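Local coordinates for OLD nuclease (Thermus scotoductus, PDB 6P74), which degrades linear and supercoiled double-stranded DNA as a metal-dependent 5'-3' exonuclease with a Toprim nuclease domain, and hydrolyses ATP in a DNA-stimulated ABC-type ATPase domain, at residues Thr93-Gly96 against Phe101-Asp104; Asp47-Leu52 against Asp128-Ala133; Arg351-Leu356 against Asn460-Ala465. One frame throughout, in Å; residues are numbered along the deposited sequence.

Contact 1 of 3, residues Thr93-Gly96 against Phe101-Asp104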
ATOM      1  N   THR A  93       9.864  11.026 -13.725  1.00 87.62           N
ATOM      2  CA  THR A  93      10.960  10.074 -13.775  1.00 88.97           C
ATOM      3  C   THR A  93      11.510   9.884 -12.371  1.00 88.15           C
ATOM      4  O   THR A  93      11.628  10.844 -11.606  1.00 82.86           O
ATOM      5  CB  THR A  93      12.084  10.542 -14.716  1.00 91.38           C
ATOM      6  OG1 THR A  93      11.548  10.851 -16.009  1.00 96.05           O
ATOM      7  CG2 THR A  93      13.129   9.453 -14.864  1.00 91.90           C
ATOM      8  N   CYS A  94      11.835   8.641 -12.029  1.00 84.28           N
ATOM      9  CA  CYS A  94      12.563   8.346 -10.800  1.00 87.20           C
ATOM     10  C   CYS A  94      13.679   7.372 -11.139  1.00 91.59           C
ATOM     11  O   CYS A  94      13.411   6.223 -11.509  1.00 91.73           O
ATOM     12  CB  CYS A  94      11.648   7.770  -9.725  1.00 91.82           C
ATOM     13  SG  CYS A  94      12.525   7.392  -8.189  1.00 99.68           S
ATOM     14  N   LYS A  95      14.921   7.825 -11.002  1.00 95.47           N
ATOM     15  CA  LYS A  95      16.081   7.023 -11.360  1.00100.21           C
ATOM     16  C   LYS A  95      17.212   7.366 -10.406  1.00104.58           C
ATOM     17  O   LYS A  95      17.032   8.097  -9.429  1.00104.98           O
ATOM     18  CB  LYS A  95      16.488   7.267 -12.819  1.00101.37           C
ATOM     19  CG  LYS A  95      16.942   8.688 -13.094  1.00102.72           C
ATOM     20  CD  LYS A  95      17.179   8.922 -14.571  1.00105.17           C
ATOM     21  CE  LYS A  95      17.319  10.402 -14.863  1.00111.71           C
ATOM     22  NZ  LYS A  95      17.587  10.657 -16.306  1.00115.91           N
ATOM     23  N   GLY A  96      18.388   6.848 -10.707  1.00111.63           N
ATOM     24  CA  GLY A  96      19.547   7.182  -9.918  1.00121.51           C
ATOM     25  C   GLY A  96      20.649   6.188 -10.182  1.00133.53           C
ATOM     26  O   GLY A  96      20.405   5.101 -10.717  1.00130.61           O
ATOM     27  N   PHE A 101      19.003   8.657  -5.577  1.00126.05           N
ATOM     28  CA  PHE A 101      17.921   8.706  -6.543  1.00113.46           C
ATOM     29  C   PHE A 101      17.273  10.082  -6.500  1.00108.49           C
ATOM     30  O   PHE A 101      17.455  10.852  -5.552  1.00103.93           O
ATOM     31  CB  PHE A 101      16.893   7.608  -6.247  1.00109.75           C
ATOM     32  CG  PHE A 101      17.492   6.225  -6.183  1.00117.47           C
ATOM     33  CD1 PHE A 101      18.240   5.827  -5.082  1.00121.76           C
ATOM     34  CD2 PHE A 101      17.323   5.332  -7.227  1.00116.79           C
ATOM     35  CE1 PHE A 101      18.801   4.566  -5.025  1.00125.31           C
ATOM     36  CE2 PHE A 101      17.881   4.069  -7.172  1.00120.66           C
ATOM     37  CZ  PHE A 101      18.622   3.687  -6.070  1.00125.13           C
ATOM     38  N   HIS A 102      16.515  10.390  -7.547  1.00101.85           N
ATOM     39  CA  HIS A 102      15.870  11.690  -7.664  1.00105.29           C
ATOM     40  C   HIS A 102      14.723  11.546  -8.641  1.00 96.14           C
ATOM     41  O   HIS A 102      14.680  10.608  -9.444  1.00 96.56           O
ATOM     42  CB  HIS A 102      16.844  12.773  -8.143  1.00120.68           C
ATOM     43  CG  HIS A 102      17.470  12.471  -9.469  1.00128.37           C
ATOM     44  ND1 HIS A 102      18.622  11.721  -9.597  1.00134.41           N
ATOM     45  CD2 HIS A 102      17.096  12.805 -10.728  1.00126.90           C
ATOM     46  CE1 HIS A 102      18.931  11.611 -10.877  1.00135.72           C
ATOM     47  NE2 HIS A 102      18.020  12.258 -11.585  1.00131.08           N
ATOM     48  N   VAL A 103      13.793  12.481  -8.574  1.00 88.91           N
ATOM     49  CA  VAL A 103      12.649  12.448  -9.468  1.00 95.77           C
ATOM     50  C   VAL A 103      12.534  13.798 -10.151  1.00 95.13           C
ATOM     51  O   VAL A 103      12.829  14.837  -9.550  1.00 94.59           O
ATOM     52  CB  VAL A 103      11.345  12.069  -8.728  1.00 98.77           C
ATOM     53  CG1 VAL A 103      11.614  10.969  -7.710  1.00101.38           C
ATOM     54  CG2 VAL A 103      10.732  13.273  -8.064  1.00103.47           C
ATOM     55  N   ASP A 104      12.141  13.773 -11.419  1.00 94.70           N
ATOM     56  CA  ASP A 104      11.867  14.968 -12.199  1.00 95.34           C
ATOM     57  C   ASP A 104      10.425  14.915 -12.683  1.00 90.83           C
ATOM     58  O   ASP A 104       9.919  13.847 -13.042  1.00 94.86           O
ATOM     59  CB  ASP A 104      12.820  15.081 -13.394  1.00 98.94           C
ATOM     60  CG  ASP A 104      14.273  14.901 -13.002  1.00113.33           C
ATOM     61  OD1 ASP A 104      14.773  15.690 -12.168  1.00116.56           O
ATOM     62  OD2 ASP A 104      14.916  13.963 -13.530  1.00120.60           O
TER

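Contact 2 of 3, residues Asp47-Leu52 against Asp128-Ala133. With SO4 (sulfate ion), chain K.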
ATOM      1  N   ASP A  47      -3.066  14.532  -5.158  1.00 85.17           N
ATOM      2  CA  ASP A  47      -2.958  15.778  -4.417  1.00100.57           C
ATOM      3  C   ASP A  47      -1.673  15.882  -3.587  1.00101.12           C
ATOM      4  O   ASP A  47      -1.572  16.773  -2.741  1.00105.64           O
ATOM      5  CB  ASP A  47      -4.202  15.986  -3.546  1.00113.47           C
ATOM      6  CG  ASP A  47      -4.626  14.734  -2.830  1.00123.72           C
ATOM      7  OD1 ASP A  47      -3.801  13.800  -2.752  1.00131.81           O
ATOM      8  OD2 ASP A  47      -5.786  14.680  -2.359  1.00123.25           O
ATOM      9  N   VAL A  48      -0.683  15.026  -3.832  1.00 99.95           N
ATOM     10  CA  VAL A  48       0.637  15.145  -3.221  1.00104.93           C
ATOM     11  C   VAL A  48       1.657  15.441  -4.315  1.00104.39           C
ATOM     12  O   VAL A  48       1.762  14.691  -5.293  1.00101.76           O
ATOM     13  CB  VAL A  48       1.027  13.873  -2.448  1.00103.26           C
ATOM     14  CG1 VAL A  48       2.535  13.623  -2.555  1.00 95.73           C
ATOM     15  CG2 VAL A  48       0.632  14.021  -1.002  1.00109.16           C
ATOM     16  N   TRP A  49       2.423  16.516  -4.134  1.00107.23           N
ATOM     17  CA  TRP A  49       3.403  16.892  -5.138  1.00 98.20           C
ATOM     18  C   TRP A  49       4.409  15.762  -5.338  1.00 90.27           C
ATOM     19  O   TRP A  49       5.021  15.303  -4.362  1.00 97.54           O
ATOM     20  CB  TRP A  49       4.137  18.173  -4.752  1.00102.84           C
ATOM     21  CG  TRP A  49       5.015  18.615  -5.871  1.00108.78           C
ATOM     22  CD1 TRP A  49       6.318  18.265  -6.081  1.00110.80           C
ATOM     23  CD2 TRP A  49       4.636  19.439  -6.980  1.00106.51           C
ATOM     24  NE1 TRP A  49       6.781  18.842  -7.238  1.00110.65           N
ATOM     25  CE2 TRP A  49       5.770  19.570  -7.809  1.00106.36           C
ATOM     26  CE3 TRP A  49       3.451  20.095  -7.343  1.00100.77           C
ATOM     27  CZ2 TRP A  49       5.756  20.326  -8.977  1.00103.61           C
ATOM     28  CZ3 TRP A  49       3.440  20.851  -8.500  1.00100.06           C
ATOM     29  CH2 TRP A  49       4.583  20.961  -9.305  1.00103.33           C
ATOM     30  N   PRO A  50       4.614  15.297  -6.568  1.00 81.74           N
ATOM     31  CA  PRO A  50       5.542  14.180  -6.811  1.00 86.22           C
ATOM     32  C   PRO A  50       6.961  14.560  -6.436  1.00 98.25           C
ATOM     33  O   PRO A  50       7.524  15.515  -6.967  1.00105.22           O
ATOM     34  CB  PRO A  50       5.424  13.936  -8.321  1.00 79.93           C
ATOM     35  CG  PRO A  50       4.236  14.689  -8.763  1.00 78.29           C
ATOM     36  CD  PRO A  50       4.023  15.809  -7.811  1.00 80.63           C
ATOM     37  N   SER A  51       7.548  13.794  -5.527  1.00101.77           N
ATOM     38  CA  SER A  51       8.943  14.002  -5.177  1.00 97.56           C
ATOM     39  C   SER A  51       9.537  12.652  -4.796  1.00 98.14           C
ATOM     40  O   SER A  51       8.891  11.607  -4.932  1.00 97.04           O
ATOM     41  CB  SER A  51       9.071  15.052  -4.068  1.00 95.65           C
ATOM     42  OG  SER A  51       8.357  14.667  -2.911  1.00 97.49           O
ATOM     43  N   LEU A  52      10.787  12.674  -4.335  1.00 93.98           N
ATOM     44  CA  LEU A  52      11.433  11.440  -3.915  1.00 95.93           C
ATOM     45  C   LEU A  52      10.651  10.763  -2.791  1.00103.30           C
ATOM     46  O   LEU A  52      10.688   9.533  -2.664  1.00100.12           O
ATOM     47  CB  LEU A  52      12.876  11.741  -3.497  1.00 94.41           C
ATOM     48  CG  LEU A  52      13.835  10.556  -3.366  1.00 95.15           C
ATOM     49  CD1 LEU A  52      13.861   9.710  -4.642  1.00 88.67           C
ATOM     50  CD2 LEU A  52      15.243  11.053  -3.001  1.00100.59           C
ATOM     51  N   ASP A 128       0.373  25.914 -10.648  1.00 97.32           N
ATOM     52  CA  ASP A 128      -0.810  26.119 -11.479  1.00103.29           C
ATOM     53  C   ASP A 128      -0.855  25.108 -12.612  1.00 97.07           C
ATOM     54  O   ASP A 128      -1.928  24.612 -12.972  1.00 95.03           O
ATOM     55  CB  ASP A 128      -0.819  27.540 -12.042  1.00115.76           C
ATOM     56  CG  ASP A 128      -0.628  28.598 -10.966  1.00123.96           C
ATOM     57  OD1 ASP A 128      -1.604  28.912 -10.244  1.00122.83           O
ATOM     58  OD2 ASP A 128       0.511  29.100 -10.837  1.00129.27           O
ATOM     59  N   MET A 129       0.308  24.793 -13.181  1.00 89.95           N
ATOM     60  CA  MET A 129       0.370  23.886 -14.310  1.00 84.25           C
ATOM     61  C   MET A 129      -0.044  22.481 -13.899  1.00 83.22           C
ATOM     62  O   MET A 129      -0.848  21.842 -14.579  1.00 77.15           O
ATOM     63  CB  MET A 129       1.775  23.883 -14.902  1.00 83.08           C
ATOM     64  CG  MET A 129       1.908  22.998 -16.158  1.00 86.37           C
ATOM     65  SD  MET A 129       3.557  23.111 -16.898  1.00100.42           S
ATOM     66  CE  MET A 129       3.409  24.662 -17.736  1.00101.50           C
ATOM     67  N   ARG A 130       0.482  21.985 -12.780  1.00 87.83           N
ATOM     68  CA  ARG A 130       0.115  20.642 -12.359  1.00 91.87           C
ATOM     69  C   ARG A 130      -1.330  20.583 -11.869  1.00 86.25           C
ATOM     70  O   ARG A 130      -2.044  19.624 -12.176  1.00 77.76           O
ATOM     71  CB  ARG A 130       1.067  20.133 -11.280  1.00 94.41           C
ATOM     72  CG  ARG A 130       1.040  18.606 -11.144  1.00 85.02           C
ATOM     73  CD  ARG A 130       1.829  18.166  -9.933  1.00 91.67           C
ATOM     74  NE  ARG A 130       0.995  17.376  -9.038  1.00107.36           N
ATOM     75  CZ  ARG A 130       0.284  17.888  -8.043  1.00107.98           C
ATOM     76  NH1 ARG A 130       0.316  19.192  -7.809  1.00120.46           N
ATOM     77  NH2 ARG A 130      -0.451  17.100  -7.283  1.00102.96           N
ATOM     78  N   ASN A 131      -1.781  21.594 -11.111  1.00 78.89           N
ATOM     79  CA  ASN A 131      -3.166  21.586 -10.649  1.00 79.11           C
ATOM     80  C   ASN A 131      -4.147  21.647 -11.808  1.00 89.52           C
ATOM     81  O   ASN A 131      -5.296  21.208 -11.665  1.00 93.82           O
ATOM     82  CB  ASN A 131      -3.427  22.739  -9.696  1.00 81.61           C
ATOM     83  CG  ASN A 131      -2.633  22.624  -8.403  1.00 92.96           C
ATOM     84  OD1 ASN A 131      -2.038  21.583  -8.110  1.00 92.76           O
ATOM     85  ND2 ASN A 131      -2.612  23.710  -7.623  1.00100.16           N
ATOM     86  N   HIS A 132      -3.718  22.183 -12.948  1.00 86.09           N
ATOM     87  CA  HIS A 132      -4.509  22.115 -14.170  1.00 84.53           C
ATOM     88  C   HIS A 132      -5.140  20.740 -14.341  1.00 85.07           C
ATOM     89  O   HIS A 132      -6.339  20.623 -14.612  1.00 87.95           O
ATOM     90  CB  HIS A 132      -3.612  22.444 -15.368  1.00 69.43           C
ATOM     91  CG  HIS A 132      -4.265  22.260 -16.700  1.00 80.39           C
ATOM     92  ND1 HIS A 132      -5.393  22.955 -17.080  1.00 87.42           N
ATOM     93  CD2 HIS A 132      -3.931  21.477 -17.756  1.00 82.83           C
ATOM     94  CE1 HIS A 132      -5.734  22.597 -18.309  1.00 89.36           C
ATOM     95  NE2 HIS A 132      -4.856  21.710 -18.747  1.00 83.51           N
ATOM     96  N   ALA A 133      -4.337  19.687 -14.180  1.00 82.37           N
ATOM     97  CA  ALA A 133      -4.722  18.334 -14.559  1.00 79.08           C
ATOM     98  C   ALA A 133      -4.947  17.406 -13.368  1.00 76.03           C
ATOM     99  O   ALA A 133      -5.032  16.188 -13.562  1.00 78.00           O
ATOM    100  CB  ALA A 133      -3.665  17.734 -15.489  1.00 74.73           C
TER
HETATM  101  S   SO4 K 610      10.271  17.960  -8.865  1.00193.03           S
HETATM  102  O1  SO4 K 610      10.500  17.418 -10.203  1.00193.44           O
HETATM  103  O2  SO4 K 610       9.230  18.983  -8.898  1.00190.73           O
HETATM  104  O3  SO4 K 610       9.858  16.896  -7.950  1.00192.38           O
HETATM  105  O4  SO4 K 610      11.515  18.554  -8.386  1.00193.94           O

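Contact 3 of 3, residues Arg351-Leu356 against Asn460-Ala465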
ATOM      1  N   ARG A 351     -22.210  -2.820 -33.933  1.00 61.94           N
ATOM      2  CA  ARG A 351     -23.055  -2.497 -32.793  1.00 64.22           C
ATOM      3  C   ARG A 351     -24.403  -1.953 -33.249  1.00 74.01           C
ATOM      4  O   ARG A 351     -25.438  -2.265 -32.651  1.00 80.88           O
ATOM      5  CB  ARG A 351     -22.339  -1.503 -31.880  1.00 67.67           C
ATOM      6  CG  ARG A 351     -23.227  -0.932 -30.788  1.00 69.81           C
ATOM      7  CD  ARG A 351     -22.431  -0.113 -29.805  1.00 69.33           C
ATOM      8  NE  ARG A 351     -21.762   1.003 -30.470  1.00 71.52           N
ATOM      9  CZ  ARG A 351     -20.731   1.679 -29.960  1.00 69.96           C
ATOM     10  NH1 ARG A 351     -20.223   1.347 -28.770  1.00 62.66           N
ATOM     11  NH2 ARG A 351     -20.194   2.685 -30.649  1.00 64.77           N
ATOM     12  N   ASN A 352     -24.412  -1.163 -34.328  1.00 77.59           N
ATOM     13  CA  ASN A 352     -25.659  -0.601 -34.840  1.00 77.03           C
ATOM     14  C   ASN A 352     -26.535  -1.670 -35.473  1.00 79.97           C
ATOM     15  O   ASN A 352     -27.758  -1.650 -35.301  1.00 86.56           O
ATOM     16  CB  ASN A 352     -25.375   0.500 -35.863  1.00 77.80           C
ATOM     17  CG  ASN A 352     -24.771   1.745 -35.238  1.00 88.04           C
ATOM     18  OD1 ASN A 352     -24.936   2.019 -34.039  1.00 88.33           O
ATOM     19  ND2 ASN A 352     -24.061   2.513 -36.053  1.00 95.02           N
ATOM     20  N   ARG A 353     -25.939  -2.582 -36.245  1.00 79.97           N
ATOM     21  CA  ARG A 353     -26.733  -3.652 -36.838  1.00 82.85           C
ATOM     22  C   ARG A 353     -27.388  -4.488 -35.759  1.00 78.71           C
ATOM     23  O   ARG A 353     -28.498  -4.994 -35.950  1.00 79.76           O
ATOM     24  CB  ARG A 353     -25.881  -4.560 -37.735  1.00 75.56           C
ATOM     25  CG  ARG A 353     -25.364  -3.935 -39.008  1.00 75.19           C
ATOM     26  CD  ARG A 353     -24.157  -4.724 -39.567  1.00 78.95           C
ATOM     27  NE  ARG A 353     -24.534  -5.845 -40.425  1.00 94.10           N
ATOM     28  CZ  ARG A 353     -24.641  -7.112 -40.015  1.00108.06           C
ATOM     29  NH1 ARG A 353     -24.401  -7.443 -38.732  1.00 98.57           N
ATOM     30  NH2 ARG A 353     -24.981  -8.059 -40.896  1.00114.26           N
ATOM     31  N   PHE A 354     -26.718  -4.646 -34.621  1.00 74.55           N
ATOM     32  CA  PHE A 354     -27.328  -5.408 -33.546  1.00 78.31           C
ATOM     33  C   PHE A 354     -28.469  -4.635 -32.892  1.00 80.84           C
ATOM     34  O   PHE A 354     -29.459  -5.238 -32.463  1.00 75.21           O
ATOM     35  CB  PHE A 354     -26.280  -5.793 -32.511  1.00 73.36           C
ATOM     36  CG  PHE A 354     -26.869  -6.437 -31.299  1.00 69.10           C
ATOM     37  CD1 PHE A 354     -27.244  -7.783 -31.330  1.00 61.53           C
ATOM     38  CD2 PHE A 354     -27.099  -5.688 -30.149  1.00 60.75           C
ATOM     39  CE1 PHE A 354     -27.819  -8.383 -30.216  1.00 64.15           C
ATOM     40  CE2 PHE A 354     -27.669  -6.275 -29.018  1.00 67.24           C
ATOM     41  CZ  PHE A 354     -28.030  -7.635 -29.052  1.00 66.29           C
ATOM     42  N   LYS A 355     -28.373  -3.306 -32.835  1.00 82.82           N
ATOM     43  CA  LYS A 355     -29.406  -2.530 -32.159  1.00 83.84           C
ATOM     44  C   LYS A 355     -30.748  -2.556 -32.895  1.00 84.14           C
ATOM     45  O   LYS A 355     -31.774  -2.259 -32.279  1.00 83.29           O
ATOM     46  CB  LYS A 355     -28.941  -1.082 -31.950  1.00 88.10           C
ATOM     47  CG  LYS A 355     -27.581  -0.936 -31.248  1.00 91.03           C
ATOM     48  CD  LYS A 355     -27.490   0.295 -30.326  1.00 96.65           C
ATOM     49  CE  LYS A 355     -28.353   1.476 -30.796  1.00102.05           C
ATOM     50  NZ  LYS A 355     -27.683   2.435 -31.746  1.00105.75           N
ATOM     51  N   LEU A 356     -30.790  -2.926 -34.174  1.00 83.18           N
ATOM     52  CA  LEU A 356     -32.076  -3.100 -34.856  1.00 86.18           C
ATOM     53  C   LEU A 356     -32.651  -4.455 -34.465  1.00 93.64           C
ATOM     54  O   LEU A 356     -32.217  -5.499 -34.961  1.00 93.09           O
ATOM     55  CB  LEU A 356     -31.922  -3.014 -36.368  1.00 87.59           C
ATOM     56  CG  LEU A 356     -30.887  -2.092 -37.011  1.00 90.07           C
ATOM     57  CD1 LEU A 356     -30.713  -2.521 -38.468  1.00 90.46           C
ATOM     58  CD2 LEU A 356     -31.268  -0.608 -36.911  1.00 94.99           C
ATOM     59  N   ASN A 460     -24.103 -16.068 -41.537  1.00 56.71           N
ATOM     60  CA  ASN A 460     -23.142 -17.113 -41.213  1.00 59.04           C
ATOM     61  C   ASN A 460     -21.752 -16.753 -41.730  1.00 59.04           C
ATOM     62  O   ASN A 460     -20.750 -17.043 -41.073  1.00 50.07           O
ATOM     63  CB  ASN A 460     -23.589 -18.457 -41.811  1.00 57.21           C
ATOM     64  CG  ASN A 460     -24.885 -18.945 -41.221  1.00 62.20           C
ATOM     65  OD1 ASN A 460     -25.321 -18.437 -40.188  1.00 56.76           O
ATOM     66  ND2 ASN A 460     -25.521 -19.946 -41.880  1.00 53.60           N
ATOM     67  N   GLN A 461     -21.681 -16.151 -42.920  1.00 58.72           N
ATOM     68  CA  GLN A 461     -20.407 -15.759 -43.508  1.00 65.91           C
ATOM     69  C   GLN A 461     -19.770 -14.609 -42.742  1.00 61.02           C
ATOM     70  O   GLN A 461     -18.544 -14.566 -42.594  1.00 61.56           O
ATOM     71  CB  GLN A 461     -20.599 -15.383 -44.983  1.00 72.74           C
ATOM     72  CG  GLN A 461     -19.307 -15.094 -45.712  1.00 84.12           C
ATOM     73  CD  GLN A 461     -18.237 -16.153 -45.424  1.00105.05           C
ATOM     74  OE1 GLN A 461     -17.173 -15.841 -44.880  1.00113.00           O
ATOM     75  NE2 GLN A 461     -18.522 -17.413 -45.776  1.00107.64           N
ATOM     76  N   ARG A 462     -20.567 -13.671 -42.239  1.00 57.86           N
ATOM     77  CA  ARG A 462     -19.967 -12.577 -41.480  1.00 59.77           C
ATOM     78  C   ARG A 462     -19.370 -13.079 -40.169  1.00 70.29           C
ATOM     79  O   ARG A 462     -18.275 -12.654 -39.779  1.00 68.28           O
ATOM     80  CB  ARG A 462     -20.982 -11.488 -41.214  1.00 53.64           C
ATOM     81  CG  ARG A 462     -21.501 -10.743 -42.439  1.00 59.58           C
ATOM     82  CD  ARG A 462     -22.705  -9.857 -42.018  1.00 69.20           C
ATOM     83  NE  ARG A 462     -22.246  -8.899 -41.014  1.00 83.32           N
ATOM     84  CZ  ARG A 462     -21.574  -7.772 -41.282  1.00 97.74           C
ATOM     85  NH1 ARG A 462     -21.300  -7.431 -42.539  1.00106.98           N
ATOM     86  NH2 ARG A 462     -21.176  -6.974 -40.292  1.00 95.32           N
ATOM     87  N   ILE A 463     -20.051 -14.017 -39.502  1.00 68.75           N
ATOM     88  CA  ILE A 463     -19.501 -14.606 -38.284  1.00 60.34           C
ATOM     89  C   ILE A 463     -18.182 -15.307 -38.583  1.00 57.12           C
ATOM     90  O   ILE A 463     -17.229 -15.255 -37.795  1.00 61.20           O
ATOM     91  CB  ILE A 463     -20.536 -15.559 -37.649  1.00 55.62           C
ATOM     92  CG1 ILE A 463     -21.591 -14.737 -36.908  1.00 62.92           C
ATOM     93  CG2 ILE A 463     -19.842 -16.528 -36.694  1.00 52.44           C
ATOM     94  CD1 ILE A 463     -22.898 -15.484 -36.670  1.00 64.25           C
ATOM     95  N   GLN A 464     -18.113 -15.988 -39.717  1.00 61.34           N
ATOM     96  CA  GLN A 464     -16.908 -16.708 -40.096  1.00 69.27           C
ATOM     97  C   GLN A 464     -15.761 -15.743 -40.403  1.00 69.64           C
ATOM     98  O   GLN A 464     -14.595 -16.020 -40.087  1.00 58.27           O
ATOM     99  CB  GLN A 464     -17.240 -17.583 -41.300  1.00 68.11           C
ATOM    100  CG  GLN A 464     -16.141 -18.414 -41.771  1.00 81.77           C
ATOM    101  CD  GLN A 464     -16.460 -19.876 -41.642  1.00 90.16           C
ATOM    102  OE1 GLN A 464     -17.234 -20.299 -40.765  1.00 88.97           O
ATOM    103  NE2 GLN A 464     -15.863 -20.669 -42.511  1.00 98.53           N
ATOM    104  N   ALA A 465     -16.079 -14.600 -41.010  1.00 63.03           N
ATOM    105  CA  ALA A 465     -15.064 -13.608 -41.335  1.00 66.03           C
ATOM    106  C   ALA A 465     -14.478 -12.978 -40.075  1.00 67.04           C
ATOM    107  O   ALA A 465     -13.261 -12.794 -39.980  1.00 73.41           O
ATOM    108  CB  ALA A 465     -15.655 -12.527 -42.247  1.00 58.07           C
TER

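Contact 1 of 3, residues Thr93-Gly96 against Phe101-Asp104
Lys95 and His102 both carry CG between the backbone N and the carbonyl carbon (chi1 64° and 59°), which brings the lysine chain up to the imidazole; as a directly paired couple on neighbouring antiparallel strands, the two residues share one face of the sheet. Beyond CG the lysine runs extended across the imidazole: its CE comes 3.8 Å from NE2 of His102, a contact of the aliphatic chain, while NZ lies farther off. Thr93 and Asp104 lie on this face too, and Asp104 OD2 sits in the plane of the same imidazole, at its edge. Lys95 NZ and Asp104 OD2 remain 5.1 Å apart and not in contact, so any attraction between their opposite charges is probably weak. On the other face Cys94 directs SG to Val103 CG1 at 3.7 Å, and Phe55 packs against both residues. Phe101, on that face too, brings its ring obliquely past the backbone of Lys95 and Gly96, with CD2 3.5 Å from Lys95 O.

Between the two faces the main chains are joined in antiparallel register. Lys95 and His102 form a hydrogen-bonded pair, closed by His102 N to Lys95 O at 3.0 Å and Lys95 N to His102 O at 3.2 Å. Thr93 N gives a further bond to Asp104 O at 2.9 Å. Cys94 and Val103 make the intervening non-hydrogen-bonded pair. Cys94 also bonds through its backbone to Ile70, which ties the pair to the next strand. The arrangement is that of a beta hairpin, strands 85-97 and 100-109, in the antiparallel sheet of the ATPase domain.

Contact 2 of 3, residues Asp47-Leu52 against Asp128-Ala133
Trp49 NE1 donates a hydrogen bond of 3.0 Å to O2 of a sulfate ion, with an N-H...O angle of 158°; the anion lies at the edge of the indole, its sulfur in the ring plane. Leu105 N of strand 100-109 also bonds to this sulfate, which probably comes from the crystallisation liquor, so its bridge between loop and strand is a feature of the crystal. The benzene side of the same indole meets Arg130, which projects from helix 127-132 with CG anti to its backbone N (chi1 -160°). Its CD lies over one face of the six-membered ring, 3.9 Å from the centroid, in a CH-pi contact, and CB reaches Trp49 CZ3 at 3.7 Å. A bend at chi3 then turns the guanidinium out of line with the rest of the chain. Its plane stands 64° from that of the indole, so the two flat groups are not stacked; NH1 instead comes close to the ring rim, 3.3 Å from Trp49 CE3.

Pro50 closes in beside the arginine, its CD 3.6 Å from Arg130 NE and over the same face of the Trp49 ring as Arg130 CD, toward the rim. NE is hydrogen-bonded to Val44 O, a carbonyl close to the end of helix 34-45, which helps to fix how the guanidinium is turned. NH2 passes Val48 O at 3.8 Å, and Asp47 OD1 is 6.5 Å from the same nitrogen, too far for a salt bridge. No hydrogen bond joins the loop 47-52 to the helical segment 128-133. The chemistry implies a junction carried by apolar packing, arginine methylenes CB and CD on the indole and Pro50 against the NE end of the chain, with the guanidinium tethered by a helix-end carbonyl.

Contact 3 of 3, residues Arg351-Leu356 against Asn460-Ala465
Two helices of different domains, 341-355 in the C-terminal part of the ATPase domain and 443-467 in the Toprim domain, meet here through a stacked pair of arginines. Arg353 and Arg462 reach for each other from opposite directions, and the helix backbones stay far apart, 12.1 Å between Arg353 CA and Arg462 CA. The guanidinium of Arg353 lies flat on that of Arg462, with centres 3.4 Å apart and planes inclined by 26°. The overlap is partly slipped: Arg462 CZ lies over the middle of the Arg353 group, whereas Arg353 CZ falls toward the rim of the Arg462 group. Both chains bend at chi3 (86° in Arg353, 61° in Arg462), turning the flat ends face to face. The closest atoms, Arg353 NH2 and Arg462 NE at 2.9 Å, are both donors and make no hydrogen bond.

The two guanidiniums share one carboxylate oxygen, Glu413 OE2, which takes a salt bridge from Arg353 NH1 and another from Arg462 NE. This common anion probably holds the stack together. Glu413 belongs to helix 409-422, against which Ile463 also packs, and Ile463 and Asn460 touch His430 of strand 426-431. The arginine pair thus bridges helices 341-355 and 443-467 at the surface, with helix 409-422 supplying their common partner.

Overall arrangement
Contacts 1 and 2 are neighbours in the N-terminal part of the ATPase domain, their centres 16 Å apart. They touch directly: Leu52 CD2 lies 3.4 Å from Phe101 O, and Val103 CG2 packs on Ser51 CA. Strand 100-109 and helix 127-132 follow one another in the chain, and the sulfate of contact 2 lies about 4 Å (nearest atoms) from the Val103 side chain of contact 1. Contact 3 lies on the opposite side of the chain's centre, about 51 Å from contact 1 and 47 Å from contact 2 (between centres), where the ATPase and Toprim domains meet. All three lie away from the probable ATP-binding residues Gly31-Thr35 and from Asp431 and Glu480, which hold a samarium ion.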